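Side-chain contacts in LasR-specific antiactivator QslA domain-containing protein (Pseudomonas aeruginosa, PDB 4NG2), which probably binds the quorum-sensing regulator LasR as a specific antiactivator and so restrains LasR-dependent gene activation: residues 92-95 against 96-100; 99-102 against 103-107. One frame throughout, in Å; residues are numbered along the deposited sequence.

Contact 1 (92-95 against 96-100)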
# COMPACT_ATOMS: atom_id res chain seq x y z
N THR E 92 -5.55 7.28 9.47
CA THR E 92 -5.30 6.17 8.57
C THR E 92 -5.72 4.86 9.20
O THR E 92 -6.04 3.92 8.50
CB THR E 92 -3.83 6.12 8.05
OG1 THR E 92 -2.92 6.07 9.15
CG2 THR E 92 -3.53 7.35 7.24
N ALA E 93 -5.74 4.79 10.53
CA ALA E 93 -6.26 3.59 11.19
C ALA E 93 -7.75 3.49 10.92
O ALA E 93 -8.27 2.41 10.67
CB ALA E 93 -5.98 3.63 12.68
N PHE E 94 -8.42 4.64 10.96
CA PHE E 94 -9.84 4.70 10.69
C PHE E 94 -10.12 4.35 9.24
O PHE E 94 -11.11 3.69 8.95
CB PHE E 94 -10.38 6.09 11.04
CG PHE E 94 -11.74 6.38 10.48
CD1 PHE E 94 -11.91 6.68 9.15
CD2 PHE E 94 -12.86 6.34 11.30
CE1 PHE E 94 -13.17 6.94 8.62
CE2 PHE E 94 -14.13 6.60 10.78
CZ PHE E 94 -14.28 6.90 9.43
N GLU E 95 -9.28 4.79 8.32
CA GLU E 95 -9.52 4.51 6.91
C GLU E 95 -9.38 3.03 6.62
O GLU E 95 -10.19 2.44 5.90
CB GLU E 95 -8.54 5.26 6.02
CG GLU E 95 -8.57 6.76 6.16
CD GLU E 95 -7.52 7.45 5.30
OE1 GLU E 95 -6.48 6.82 4.97
OE2 GLU E 95 -7.75 8.62 4.95
N VAL E 96 -8.31 2.44 7.16
CA VAL E 96 -8.03 1.03 6.98
C VAL E 96 -9.20 0.20 7.55
O VAL E 96 -9.70 -0.68 6.87
CB VAL E 96 -6.65 0.61 7.57
CG1 VAL E 96 -6.50 -0.91 7.58
CG2 VAL E 96 -5.52 1.21 6.77
N ALA E 97 -9.66 0.52 8.75
CA ALA E 97 -10.74 -0.24 9.37
C ALA E 97 -12.04 -0.15 8.57
O ALA E 97 -12.65 -1.16 8.24
CB ALA E 97 -10.97 0.20 10.80
N PHE E 98 -12.43 1.08 8.25
CA PHE E 98 -13.68 1.38 7.54
C PHE E 98 -13.72 0.67 6.17
O PHE E 98 -14.76 0.14 5.74
CB PHE E 98 -13.78 2.90 7.39
CG PHE E 98 -14.97 3.40 6.64
CD1 PHE E 98 -15.03 3.30 5.26
CD2 PHE E 98 -16.01 4.05 7.31
CE1 PHE E 98 -16.14 3.80 4.56
CE2 PHE E 98 -17.11 4.56 6.62
CZ PHE E 98 -17.18 4.44 5.25
N LEU E 99 -12.58 0.66 5.49
CA LEU E 99 -12.51 0.06 4.17
C LEU E 99 -12.49 -1.46 4.25
O LEU E 99 -13.11 -2.14 3.45
CB LEU E 99 -11.34 0.63 3.37
CG LEU E 99 -11.69 2.01 2.77
CD1 LEU E 99 -10.47 2.89 2.52
CD2 LEU E 99 -12.48 1.83 1.49
N THR E 100 -11.80 -2.00 5.25
CA THR E 100 -11.81 -3.44 5.48
C THR E 100 -13.22 -3.94 5.75
O THR E 100 -13.62 -5.01 5.27
CB THR E 100 -10.91 -3.82 6.65
OG1 THR E 100 -9.56 -3.56 6.29
CG2 THR E 100 -11.06 -5.28 6.97
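Phe94 and Phe98 both carry CG anti to the backbone N, chi1 165° and 178°, and this shared torsion lays their side chains side by side along one flank of helix 88-107. They form an i/i+4 aromatic pair on an alpha-helix: the ring planes are near parallel, 27° apart, but slid so far that they barely overlap. Phe94 CZ approaches Phe98 CD2 at 4.0 Å, and Phe98 CB sits over one face of the Phe94 ring, toward its rim. Flat apolar rings suit this flank, which packs on helices 52-66 and 74-83; Phe78 meets the Phe98 ring edge-to-face. Ala93 and Ala97 are small enough to let helix 52-66 come close. Glu95 sends out a chain extended beyond CG, and its OE2 forms salt bridges with Arg82 of its own chain and Arg82 of the second subunit, two cationic partners that would be expected to offset the charge of the buried carboxylate. The backbone keeps regular helical bonds, such as Phe98 N to Phe94 O at 3.0 Å. Thr100 folds its hydroxyl back onto the helix. Val96 O thus accepts two bonds from opposite faces of its plane, from Thr100 N and from Thr100 OG1 at 2.9 Å.

Contact 2 (99-102 against 103-107)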
# COMPACT_ATOMS: atom_id res chain seq x y z
N LEU E 99 -12.58 0.66 5.49
CA LEU E 99 -12.51 0.06 4.17
C LEU E 99 -12.49 -1.46 4.25
O LEU E 99 -13.11 -2.14 3.45
CB LEU E 99 -11.34 0.63 3.37
CG LEU E 99 -11.69 2.01 2.77
CD1 LEU E 99 -10.47 2.89 2.52
CD2 LEU E 99 -12.48 1.83 1.49
N THR E 100 -11.80 -2.00 5.25
CA THR E 100 -11.81 -3.44 5.48
C THR E 100 -13.22 -3.94 5.75
O THR E 100 -13.62 -5.01 5.27
CB THR E 100 -10.91 -3.82 6.65
OG1 THR E 100 -9.56 -3.56 6.29
CG2 THR E 100 -11.06 -5.28 6.97
N ARG E 101 -13.98 -3.15 6.51
CA ARG E 101 -15.38 -3.45 6.76
C ARG E 101 -16.21 -3.39 5.47
O ARG E 101 -17.13 -4.19 5.31
CB ARG E 101 -15.97 -2.53 7.84
CG ARG E 101 -17.33 -3.00 8.32
CD ARG E 101 -17.34 -4.52 8.53
NE ARG E 101 -18.66 -5.06 8.83
CZ ARG E 101 -19.49 -5.60 7.94
NH1 ARG E 101 -19.15 -5.68 6.66
NH2 ARG E 101 -20.68 -6.05 8.33
N LEU E 102 -15.90 -2.47 4.57
CA LEU E 102 -16.59 -2.44 3.27
C LEU E 102 -16.09 -3.54 2.32
O LEU E 102 -16.59 -3.69 1.19
CB LEU E 102 -16.45 -1.09 2.57
CG LEU E 102 -16.86 0.23 3.21
CD1 LEU E 102 -16.91 1.29 2.12
CD2 LEU E 102 -18.21 0.12 3.88
N GLN E 103 -15.07 -4.28 2.76
CA GLN E 103 -14.53 -5.38 1.97
C GLN E 103 -15.22 -6.65 2.45
O GLN E 103 -15.85 -7.37 1.66
CB GLN E 103 -13.03 -5.49 2.17
CG GLN E 103 -12.44 -6.86 1.89
CD GLN E 103 -10.93 -6.80 1.76
OE1 GLN E 103 -10.41 -6.35 0.74
NE2 GLN E 103 -10.22 -7.24 2.80
N GLN E 104 -15.11 -6.90 3.75
CA GLN E 104 -15.84 -7.97 4.40
C GLN E 104 -17.25 -8.12 3.83
O GLN E 104 -17.71 -9.25 3.66
CB GLN E 104 -15.91 -7.73 5.91
CG GLN E 104 -14.73 -8.28 6.70
CD GLN E 104 -14.68 -7.71 8.12
OE1 GLN E 104 -15.35 -6.71 8.42
NE2 GLN E 104 -13.90 -8.34 8.99
N ARG E 105 -17.95 -7.02 3.53
CA ARG E 105 -19.29 -7.17 2.97
C ARG E 105 -19.40 -7.04 1.45
O ARG E 105 -20.49 -7.16 0.90
CB ARG E 105 -20.32 -6.27 3.65
CG ARG E 105 -21.71 -6.93 3.66
CD ARG E 105 -22.87 -5.95 3.69
NE ARG E 105 -23.57 -5.88 4.98
CZ ARG E 105 -23.24 -6.54 6.09
NH1 ARG E 105 -22.20 -7.39 6.13
NH2 ARG E 105 -23.96 -6.36 7.19
N LEU E 106 -18.29 -6.81 0.77
CA LEU E 106 -18.34 -6.85 -0.69
C LEU E 106 -18.09 -8.28 -1.20
O LEU E 106 -18.56 -8.63 -2.28
CB LEU E 106 -17.37 -5.85 -1.32
CG LEU E 106 -17.83 -4.40 -1.48
CD1 LEU E 106 -16.64 -3.47 -1.65
CD2 LEU E 106 -18.78 -4.26 -2.65
N VAL E 107 -17.36 -9.08 -0.43
CA VAL E 107 -17.11 -10.48 -0.79
C VAL E 107 -18.17 -11.42 -0.20
O VAL E 107 -18.45 -12.47 -0.76
CB VAL E 107 -15.70 -11.00 -0.35
CG1 VAL E 107 -15.12 -11.94 -1.42
CG2 VAL E 107 -14.77 -9.85 -0.09
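Thr100 O receives both Gln103 N and Gln104 N where helix 88-107 kinks in its last turns. The Gln104 bond is the straighter, 2.8 Å from N to Thr100 O and nearly along the C=O axis; Gln103 N, 3.0 Å from the same oxygen, stands well above the carbonyl plane. Arg105 N reaches Arg101 O only by a weak bond of 3.4 Å, but Gln103 O then accepts from both Leu106 N and Val107 N. The close-packed side holds Gln104, whose side chain, extended beyond CG, crosses Arg101 at about a right angle and brings OE1 to 3.0 Å from Arg101 CD, while its NE2 bonds to Pro35 O. Gln103 suits the subunit interface because its amide can accept and donate: OE1 accepts from Leu74 N of the second subunit, and NE2 bonds weakly to Gln73 OE1 there. The more solvent-exposed side belongs to Arg105. Arg101, bent at chi2, crosses it at a slant, the guanidinium planes 67° apart, a meeting of like charges that the Arg105 NH1 salt bridge to Asp38 and a long, weak ion pair from Arg101 NE to Glu63 would probably ease. At the edge of the Arg101 guanidinium, Arg105 NH1 lies 3.0 Å from Arg101 NH2.

Followed from the N terminus, the chain passes helix 19-25, the antiparallel strands 31-34 and 43-46, then helices 52-66 and 74-83, before entering helix 88-107, which carries both contacts. Neither closes a loop: each joins successive helical turns. They neither nest nor cross but run end to end, sharing Leu99 and Thr100, with centres about 11 Å apart. Contact 1, near the centre of the chain, ties the helix to 52-66, 74-83 and strand 31-34. Contact 2 carries the packing on 52-66 toward the C terminus and adds the segment around Pro35 to Pro41. Both reach the second subunit, so helix 88-107 links the chain's own core to that subunit over successive turns.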